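Local coordinates for protein peptidoglycan-N-acetylmuramic acid deacetylase PdaC (Bacillus subtilis subsp. subtilis str. 168, PDB 6H8N) that removes the acetyl group from N-acetylmuramic acid residues of peptidoglycan, which confers resistance to lysozyme, and also deacetylates chitin oligomers, this chain being its C-terminal polysaccharide deacetylase (NodB homology) domain, at residues V48-L59 against I93-R101; P102-I112 against M120-D128. The protein carries 1 engineered substitution. All coordinates share one frame; numbering follows the deposited sequence.

Contact 1 of 2, residues V48-L59 against I93-R101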
# COMPACT_ATOMS: atom_id res chain seq x y z
N VAL A 48 2.36 2.89 14.28
CA VAL A 48 1.02 2.53 14.74
C VAL A 48 0.91 2.76 16.24
O VAL A 48 -0.09 3.28 16.73
CB VAL A 48 0.68 1.09 14.34
CG1 VAL A 48 -0.59 0.64 14.99
CG2 VAL A 48 0.59 0.96 12.84
N GLN A 49 1.94 2.36 16.99
CA GLN A 49 1.93 2.53 18.43
C GLN A 49 1.88 4.01 18.81
O GLN A 49 1.16 4.39 19.73
CB GLN A 49 3.15 1.86 19.04
CG GLN A 49 3.15 1.80 20.57
CD GLN A 49 4.24 0.90 21.09
OE1 GLN A 49 3.96 -0.12 21.74
NE2 GLN A 49 5.47 1.22 20.79
N TYR A 50 2.60 4.86 18.07
CA TYR A 50 2.57 6.29 18.33
C TYR A 50 1.25 6.93 17.94
O TYR A 50 0.82 7.91 18.57
CB TYR A 50 3.68 6.99 17.55
CG TYR A 50 5.09 6.84 18.10
CD1 TYR A 50 5.38 7.08 19.42
CD2 TYR A 50 6.14 6.45 17.27
CE1 TYR A 50 6.70 6.96 19.91
CE2 TYR A 50 7.44 6.32 17.75
CZ TYR A 50 7.71 6.57 19.07
OH TYR A 50 9.00 6.45 19.57
N TYR A 51 0.59 6.41 16.89
CA TYR A 51 -0.51 7.10 16.22
C TYR A 51 -1.68 6.15 15.97
O TYR A 51 -2.13 5.97 14.83
CB TYR A 51 -0.00 7.68 14.90
CG TYR A 51 1.11 8.70 15.03
CD1 TYR A 51 0.90 9.87 15.75
CD2 TYR A 51 2.34 8.51 14.44
CE1 TYR A 51 1.91 10.83 15.85
CE2 TYR A 51 3.34 9.45 14.54
CZ TYR A 51 3.10 10.61 15.25
OH TYR A 51 4.08 11.58 15.35
N PRO A 52 -2.22 5.55 17.03
CA PRO A 52 -3.29 4.55 16.84
C PRO A 52 -4.53 5.12 16.19
O PRO A 52 -5.23 4.42 15.44
CB PRO A 52 -3.56 4.07 18.28
CG PRO A 52 -3.08 5.21 19.16
CD PRO A 52 -1.87 5.73 18.45
N GLU A 53 -4.83 6.40 16.46
CA GLU A 53 -5.99 7.04 15.85
C GLU A 53 -5.94 7.01 14.33
O GLU A 53 -6.98 6.95 13.66
CB GLU A 53 -6.09 8.50 16.32
CG GLU A 53 -4.93 9.45 15.86
CD GLU A 53 -3.62 9.34 16.69
OE1 GLU A 53 -3.49 8.53 17.66
OE2 GLU A 53 -2.70 10.12 16.35
N THR A 54 -4.74 7.11 13.76
CA THR A 54 -4.63 7.16 12.31
C THR A 54 -4.84 5.79 11.69
O THR A 54 -5.42 5.69 10.61
CB THR A 54 -3.27 7.77 11.96
OG1 THR A 54 -3.09 9.00 12.68
CG2 THR A 54 -3.18 8.05 10.48
N LEU A 55 -4.43 4.73 12.38
CA LEU A 55 -4.79 3.37 11.95
C LEU A 55 -6.30 3.21 11.92
O LEU A 55 -6.86 2.70 10.95
CB LEU A 55 -4.17 2.34 12.89
CG LEU A 55 -4.63 0.91 12.67
CD1 LEU A 55 -4.22 0.40 11.30
CD2 LEU A 55 -4.13 0.01 13.76
N ILE A 56 -6.98 3.62 13.00
CA ILE A 56 -8.43 3.50 13.01
C ILE A 56 -9.04 4.28 11.86
O ILE A 56 -9.95 3.78 11.18
CB ILE A 56 -9.00 3.92 14.39
CG1 ILE A 56 -8.52 2.99 15.51
CG2 ILE A 56 -10.53 3.98 14.33
CD1 ILE A 56 -8.94 1.56 15.35
N ARG A 57 -8.58 5.50 11.62
CA ARG A 57 -9.16 6.30 10.55
C ARG A 57 -8.99 5.63 9.18
O ARG A 57 -9.93 5.57 8.38
CB ARG A 57 -8.57 7.71 10.53
CG ARG A 57 -9.24 8.57 9.47
CD ARG A 57 -8.78 10.03 9.41
NE ARG A 57 -9.40 10.53 8.20
CZ ARG A 57 -8.96 11.50 7.41
NH1 ARG A 57 -7.88 12.20 7.74
NH2 ARG A 57 -9.60 11.75 6.29
N MET A 58 -7.79 5.13 8.88
CA MET A 58 -7.60 4.56 7.56
C MET A 58 -8.50 3.35 7.35
O MET A 58 -9.05 3.17 6.25
CB MET A 58 -6.13 4.26 7.27
CG MET A 58 -5.47 3.30 8.16
SD MET A 58 -3.67 3.14 7.79
CE MET A 58 -2.98 4.76 7.94
N LEU A 59 -8.69 2.53 8.40
CA LEU A 59 -9.60 1.38 8.30
C LEU A 59 -11.05 1.82 8.20
O LEU A 59 -11.81 1.27 7.41
CB LEU A 59 -9.43 0.48 9.53
CG LEU A 59 -8.13 -0.31 9.62
CD1 LEU A 59 -8.02 -0.93 11.02
CD2 LEU A 59 -8.07 -1.37 8.56
N ILE A 93 0.50 -5.13 17.42
CA ILE A 93 0.04 -3.79 17.77
C ILE A 93 -1.20 -3.42 16.96
O ILE A 93 -2.14 -2.80 17.48
CB ILE A 93 1.16 -2.73 17.67
CG1 ILE A 93 0.74 -1.40 18.30
CG2 ILE A 93 1.57 -2.47 16.21
CD1 ILE A 93 0.52 -1.45 19.80
N ILE A 94 -1.23 -3.81 15.68
CA ILE A 94 -2.40 -3.52 14.87
C ILE A 94 -3.62 -4.23 15.44
O ILE A 94 -4.70 -3.64 15.56
CB ILE A 94 -2.14 -3.90 13.41
CG1 ILE A 94 -1.06 -2.99 12.82
CG2 ILE A 94 -3.43 -3.87 12.57
CD1 ILE A 94 -0.51 -3.47 11.50
N GLU A 95 -3.46 -5.49 15.86
CA GLU A 95 -4.56 -6.24 16.46
C GLU A 95 -5.03 -5.60 17.76
O GLU A 95 -6.24 -5.49 18.02
CB GLU A 95 -4.11 -7.68 16.68
CG GLU A 95 -4.93 -8.51 17.68
CD GLU A 95 -6.32 -8.84 17.19
OE1 GLU A 95 -7.08 -9.43 17.98
OE2 GLU A 95 -6.65 -8.54 16.03
N LYS A 96 -4.09 -5.17 18.60
CA LYS A 96 -4.41 -4.60 19.90
C LYS A 96 -5.21 -3.31 19.79
O LYS A 96 -6.04 -3.01 20.66
CB LYS A 96 -3.12 -4.34 20.67
CG LYS A 96 -3.25 -3.87 22.09
CD LYS A 96 -1.89 -3.96 22.78
CE LYS A 96 -1.31 -2.59 23.06
NZ LYS A 96 -2.07 -1.90 24.14
N ILE A 97 -4.95 -2.52 18.75
CA ILE A 97 -5.64 -1.25 18.57
C ILE A 97 -6.96 -1.42 17.85
O ILE A 97 -7.92 -0.69 18.13
CB ILE A 97 -4.71 -0.28 17.80
CG1 ILE A 97 -3.51 0.09 18.68
CG2 ILE A 97 -5.48 0.95 17.33
CD1 ILE A 97 -2.39 0.68 17.91
N SER A 98 -7.03 -2.34 16.89
CA SER A 98 -8.11 -2.36 15.91
C SER A 98 -8.81 -3.69 15.75
O SER A 98 -9.87 -3.73 15.11
CB SER A 98 -7.57 -1.93 14.53
OG SER A 98 -6.78 -2.96 13.96
N GLY A 99 -8.25 -4.79 16.24
CA GLY A 99 -8.82 -6.10 15.96
C GLY A 99 -8.66 -6.58 14.54
O GLY A 99 -9.25 -7.60 14.17
N TYR A 100 -7.88 -5.86 13.72
CA TYR A 100 -7.63 -6.23 12.33
C TYR A 100 -6.33 -7.01 12.23
O TYR A 100 -5.35 -6.67 12.90
CB TYR A 100 -7.53 -4.94 11.53
CG TYR A 100 -7.31 -4.96 10.02
CD1 TYR A 100 -8.39 -4.81 9.14
CD2 TYR A 100 -6.02 -4.95 9.48
CE1 TYR A 100 -8.19 -4.74 7.76
CE2 TYR A 100 -5.82 -4.95 8.10
CZ TYR A 100 -6.91 -4.78 7.24
OH TYR A 100 -6.74 -4.66 5.85
N ARG A 101 -6.33 -8.04 11.40
CA ARG A 101 -5.16 -8.86 11.11
C ARG A 101 -4.75 -8.66 9.66
O ARG A 101 -5.38 -9.22 8.75
CB ARG A 101 -5.46 -10.34 11.38
CG ARG A 101 -4.24 -11.21 11.08
CD ARG A 101 -4.41 -12.66 11.56
NE ARG A 101 -5.48 -13.36 10.87
CZ ARG A 101 -5.71 -14.67 10.98
NH1 ARG A 101 -6.72 -15.22 10.31
NH2 ARG A 101 -4.93 -15.43 11.75
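With CG2 of Ile97 anti to the backbone N and CG1 swung back beside that N (chi1 -68°), both branches of the side chain face the residues 48-59; Val48, its CG1 anti to the backbone N (chi1 171°), meets the CD1 end. Ile97 is a knob in a hole lined by Val48, Pro52, Leu55 and Ile56, where helices 45-50 and 52-60 of the NodB homology domain pack on the C-terminal end of helix 80-98. The helical pieces 52-59 and 93-98 cross at -76°, with a closest approach of their axes of 10.0 Å. Ile97 CD1 enters between Val48 CG1 and Pro52 CB; its CG2 rests against Leu55 CD2. Deeper in, Val48 CG1 lies against Ile93 CG2, the two side chains running antiparallel, and Leu55 and Ile94 continue inward toward strands 64-67 and 40-43, touching Val65 and Val43 respectively. No hydrogen bond links the two segments. Ser98 OG donates to Ile94 O at 2.7 Å from above the carbonyl plane and accepts from Tyr100 N, an ST turn where the helix gives way at Gly99. Ile56 CD1 and Leu59 CD1 both press on Ser98 CB. The other branch of Leu59 makes a CH-pi contact: CD2 lies over one face of the Tyr100 ring, 3.6 Å from its centroid, displaced toward CD1 and CE1.

Contact 2 of 2, residues P102-I112 against M120-D128; sequences PTLVRPPYGGI and MKMDVALWD. With PO4 (phosphate ion), chain D.
One wall of the catalytic pocket is built here, where the buried Arg106 is gripped by backbone carbonyls of the residues 120-128. Its NE donates an almost straight bond (173°) to Ala125 O at 2.9 Å, with the oxygen at the edge of the guanidinium, in its plane. NH2 reaches Leu126 O in a weaker, bent bond. A turn at chi3 (-80°) in the otherwise extended chain swings the guanidinium onto these carbonyls, while Trp127 CE3 lies over one face of the guanidinium, 3.8 Å from Arg106 NE, the ring plane 80° from that of the guanidinium. NH1 bonds to Thr15 and to Ser17, an engineered residue at the position of the probable proton acceptor, and Arg106 O accepts from the zinc ligand His68. The arginine follows directly on a beta-alpha-beta unit: strands 104-105 and 123-124 run parallel, connected through helix 114-120. Asp123 N bonds to Thr103 O, Val105 N to Asp123 O and Ala125 N to Val105 O, each at 2.9 Å. On one side of this two-stranded parallel sheet Leu104 CB packs against Ala125 CB. On the other, Val105 CG1 packs on Met122 CB at 3.7 Å, and Ile112 CD1 meets Val124 CG2 tip to tip at a tight 3.5 Å, with Met120 CE close by. Beyond the strand, Tyr109 N donates to O4 of a phosphate ion, probably from the crystallisation liquor, at 2.7 Å; the ion also bonds to NE2 of His159, the probable proton donor.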
# COMPACT_ATOMS: atom_id res chain seq x y z
N PRO A 102 -3.69 -7.91 9.38
CA PRO A 102 -3.23 -7.79 7.98
C PRO A 102 -2.90 -9.14 7.39
O PRO A 102 -2.40 -10.03 8.07
CB PRO A 102 -1.97 -6.93 8.10
CG PRO A 102 -2.20 -6.11 9.35
CD PRO A 102 -2.91 -7.07 10.29
N THR A 103 -3.17 -9.26 6.09
CA THR A 103 -2.74 -10.42 5.32
C THR A 103 -1.59 -10.10 4.39
O THR A 103 -0.93 -11.04 3.91
CB THR A 103 -3.90 -10.97 4.48
OG1 THR A 103 -4.34 -9.96 3.59
CG2 THR A 103 -5.07 -11.39 5.37
N LEU A 104 -1.30 -8.82 4.15
CA LEU A 104 -0.25 -8.40 3.24
C LEU A 104 0.96 -7.93 4.02
O LEU A 104 0.82 -7.18 5.00
CB LEU A 104 -0.73 -7.23 2.36
CG LEU A 104 -2.00 -7.44 1.56
CD1 LEU A 104 -2.40 -6.15 0.86
CD2 LEU A 104 -1.81 -8.54 0.55
N VAL A 105 2.15 -8.32 3.57
CA VAL A 105 3.39 -7.84 4.15
C VAL A 105 4.23 -7.22 3.04
O VAL A 105 4.26 -7.72 1.91
CB VAL A 105 4.16 -8.96 4.88
CG1 VAL A 105 4.59 -10.07 3.93
CG2 VAL A 105 5.36 -8.40 5.66
N ARG A 106 4.90 -6.12 3.37
CA ARG A 106 5.80 -5.45 2.44
C ARG A 106 7.15 -5.32 3.14
O ARG A 106 7.33 -4.43 3.98
CB ARG A 106 5.25 -4.10 2.02
CG ARG A 106 6.15 -3.34 1.08
CD ARG A 106 5.46 -2.11 0.55
NE ARG A 106 4.55 -2.39 -0.55
CZ ARG A 106 3.85 -1.47 -1.18
NH1 ARG A 106 3.91 -0.19 -0.80
NH2 ARG A 106 3.09 -1.81 -2.21
N PRO A 107 8.11 -6.20 2.84
CA PRO A 107 9.40 -6.14 3.53
C PRO A 107 10.11 -4.84 3.21
O PRO A 107 10.15 -4.44 2.04
CB PRO A 107 10.16 -7.33 2.94
CG PRO A 107 9.07 -8.31 2.58
CD PRO A 107 7.97 -7.41 2.02
N PRO A 108 10.69 -4.16 4.20
CA PRO A 108 11.46 -2.94 3.94
C PRO A 108 12.48 -3.13 2.82
O PRO A 108 13.18 -4.15 2.76
CB PRO A 108 12.15 -2.67 5.28
CG PRO A 108 11.13 -3.17 6.27
CD PRO A 108 10.61 -4.43 5.65
N TYR A 109 12.57 -2.12 1.95
CA TYR A 109 13.51 -2.09 0.82
C TYR A 109 13.27 -3.19 -0.20
O TYR A 109 14.10 -3.37 -1.10
CB TYR A 109 14.98 -2.07 1.26
CG TYR A 109 15.24 -1.17 2.44
CD1 TYR A 109 15.23 0.21 2.31
CD2 TYR A 109 15.47 -1.70 3.71
CE1 TYR A 109 15.45 1.03 3.39
CE2 TYR A 109 15.69 -0.90 4.78
CZ TYR A 109 15.69 0.48 4.63
OH TYR A 109 15.89 1.31 5.71
N GLY A 110 12.16 -3.93 -0.10
CA GLY A 110 11.90 -5.08 -0.93
C GLY A 110 12.68 -6.32 -0.56
O GLY A 110 12.58 -7.33 -1.27
N GLY A 111 13.44 -6.29 0.53
CA GLY A 111 14.37 -7.36 0.84
C GLY A 111 13.72 -8.56 1.49
O GLY A 111 13.19 -8.46 2.59
N ILE A 112 13.83 -9.71 0.82
CA ILE A 112 13.17 -10.92 1.27
C ILE A 112 13.94 -12.11 0.71
O ILE A 112 14.70 -11.97 -0.26
CB ILE A 112 11.69 -10.93 0.79
CG1 ILE A 112 10.92 -12.06 1.47
CG2 ILE A 112 11.61 -11.04 -0.73
CD1 ILE A 112 9.43 -11.93 1.31
N MET A 120 6.84 -16.40 7.13
CA MET A 120 5.96 -15.29 7.49
C MET A 120 4.49 -15.65 7.29
O MET A 120 3.63 -15.11 8.00
CB MET A 120 6.29 -14.05 6.68
CG MET A 120 7.53 -13.30 7.13
SD MET A 120 7.76 -11.76 6.20
CE MET A 120 7.83 -12.38 4.53
N LYS A 121 4.19 -16.52 6.33
CA LYS A 121 2.81 -16.96 6.10
C LYS A 121 1.90 -15.77 5.80
O LYS A 121 0.77 -15.69 6.28
CB LYS A 121 2.28 -17.78 7.27
N MET A 122 2.40 -14.83 5.01
CA MET A 122 1.65 -13.67 4.58
C MET A 122 1.86 -13.50 3.09
O MET A 122 2.78 -14.06 2.51
CB MET A 122 2.09 -12.40 5.33
CG MET A 122 1.81 -12.49 6.83
SD MET A 122 2.27 -11.01 7.75
CE MET A 122 0.99 -9.87 7.26
N ASP A 123 1.01 -12.70 2.47
CA ASP A 123 1.07 -12.38 1.04
C ASP A 123 2.04 -11.21 0.85
O ASP A 123 1.77 -10.11 1.37
CB ASP A 123 -0.35 -12.00 0.63
CG ASP A 123 -0.48 -11.58 -0.83
OD1 ASP A 123 0.54 -11.41 -1.53
OD2 ASP A 123 -1.65 -11.40 -1.27
N VAL A 124 3.14 -11.42 0.14
CA VAL A 124 4.15 -10.38 -0.08
C VAL A 124 3.66 -9.45 -1.18
O VAL A 124 3.39 -9.90 -2.30
CB VAL A 124 5.49 -11.01 -0.46
CG1 VAL A 124 6.50 -9.93 -0.82
CG2 VAL A 124 6.01 -11.88 0.70
N ALA A 125 3.54 -8.16 -0.87
CA ALA A 125 2.97 -7.17 -1.76
C ALA A 125 3.99 -6.08 -2.02
O ALA A 125 4.24 -5.23 -1.16
CB ALA A 125 1.71 -6.58 -1.14
N LEU A 126 4.60 -6.11 -3.21
CA LEU A 126 5.57 -5.10 -3.61
C LEU A 126 4.91 -4.11 -4.56
O LEU A 126 3.79 -3.67 -4.28
CB LEU A 126 6.84 -5.77 -4.13
CG LEU A 126 7.51 -6.69 -3.10
CD1 LEU A 126 8.81 -7.21 -3.65
CD2 LEU A 126 7.72 -6.03 -1.74
N TRP A 127 5.57 -3.70 -5.64
CA TRP A 127 5.06 -2.58 -6.43
C TRP A 127 5.66 -2.63 -7.83
O TRP A 127 6.65 -3.32 -8.08
CB TRP A 127 5.39 -1.24 -5.76
CG TRP A 127 6.85 -1.08 -5.55
CD1 TRP A 127 7.74 -0.60 -6.45
CD2 TRP A 127 7.60 -1.46 -4.39
NE1 TRP A 127 9.01 -0.65 -5.93
CE2 TRP A 127 8.95 -1.18 -4.66
CE3 TRP A 127 7.26 -2.00 -3.14
CZ2 TRP A 127 9.97 -1.43 -3.73
CZ3 TRP A 127 8.26 -2.23 -2.23
CH2 TRP A 127 9.61 -1.95 -2.53
N ASP A 128 5.06 -1.84 -8.73
CA ASP A 128 5.50 -1.72 -10.13
C ASP A 128 6.12 -0.38 -10.45
O ASP A 128 6.94 -0.29 -11.38
CB ASP A 128 4.30 -1.86 -11.09
CG ASP A 128 3.60 -3.16 -10.96
OD1 ASP A 128 4.24 -4.22 -11.11
OD2 ASP A 128 2.39 -3.14 -10.72
P PO4 D . 10.77 1.37 1.36
O1 PO4 D . 12.21 1.94 1.25
O2 PO4 D . 10.11 1.53 -0.00
O3 PO4 D . 10.03 2.24 2.32
O4 PO4 D . 10.85 -0.05 1.85
O HOH W 1 -3.86 -11.39 1.23

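In the fold
From the N terminus, the chain passes strands 11-17 and 40-43 before reaching helices 45-50 and 52-60. Contact 1 then closes a loop of 33 residues, which holds strand 64-67 with zinc ligands His68 and His72 near it, by bringing helix 80-98 back onto that helix pair. Contact 2 opens directly afterwards, at Pro102, and closes a short loop around helix 114-120; the two loops follow in series and neither nest nor cross. Their centres lie about 19 Å apart, yet Ile94 CD1 touches Pro102 CG at 3.8 Å, making helix 80-98 a bridge between helices 45-50 and 52-60 and the strand pair beside the metal site.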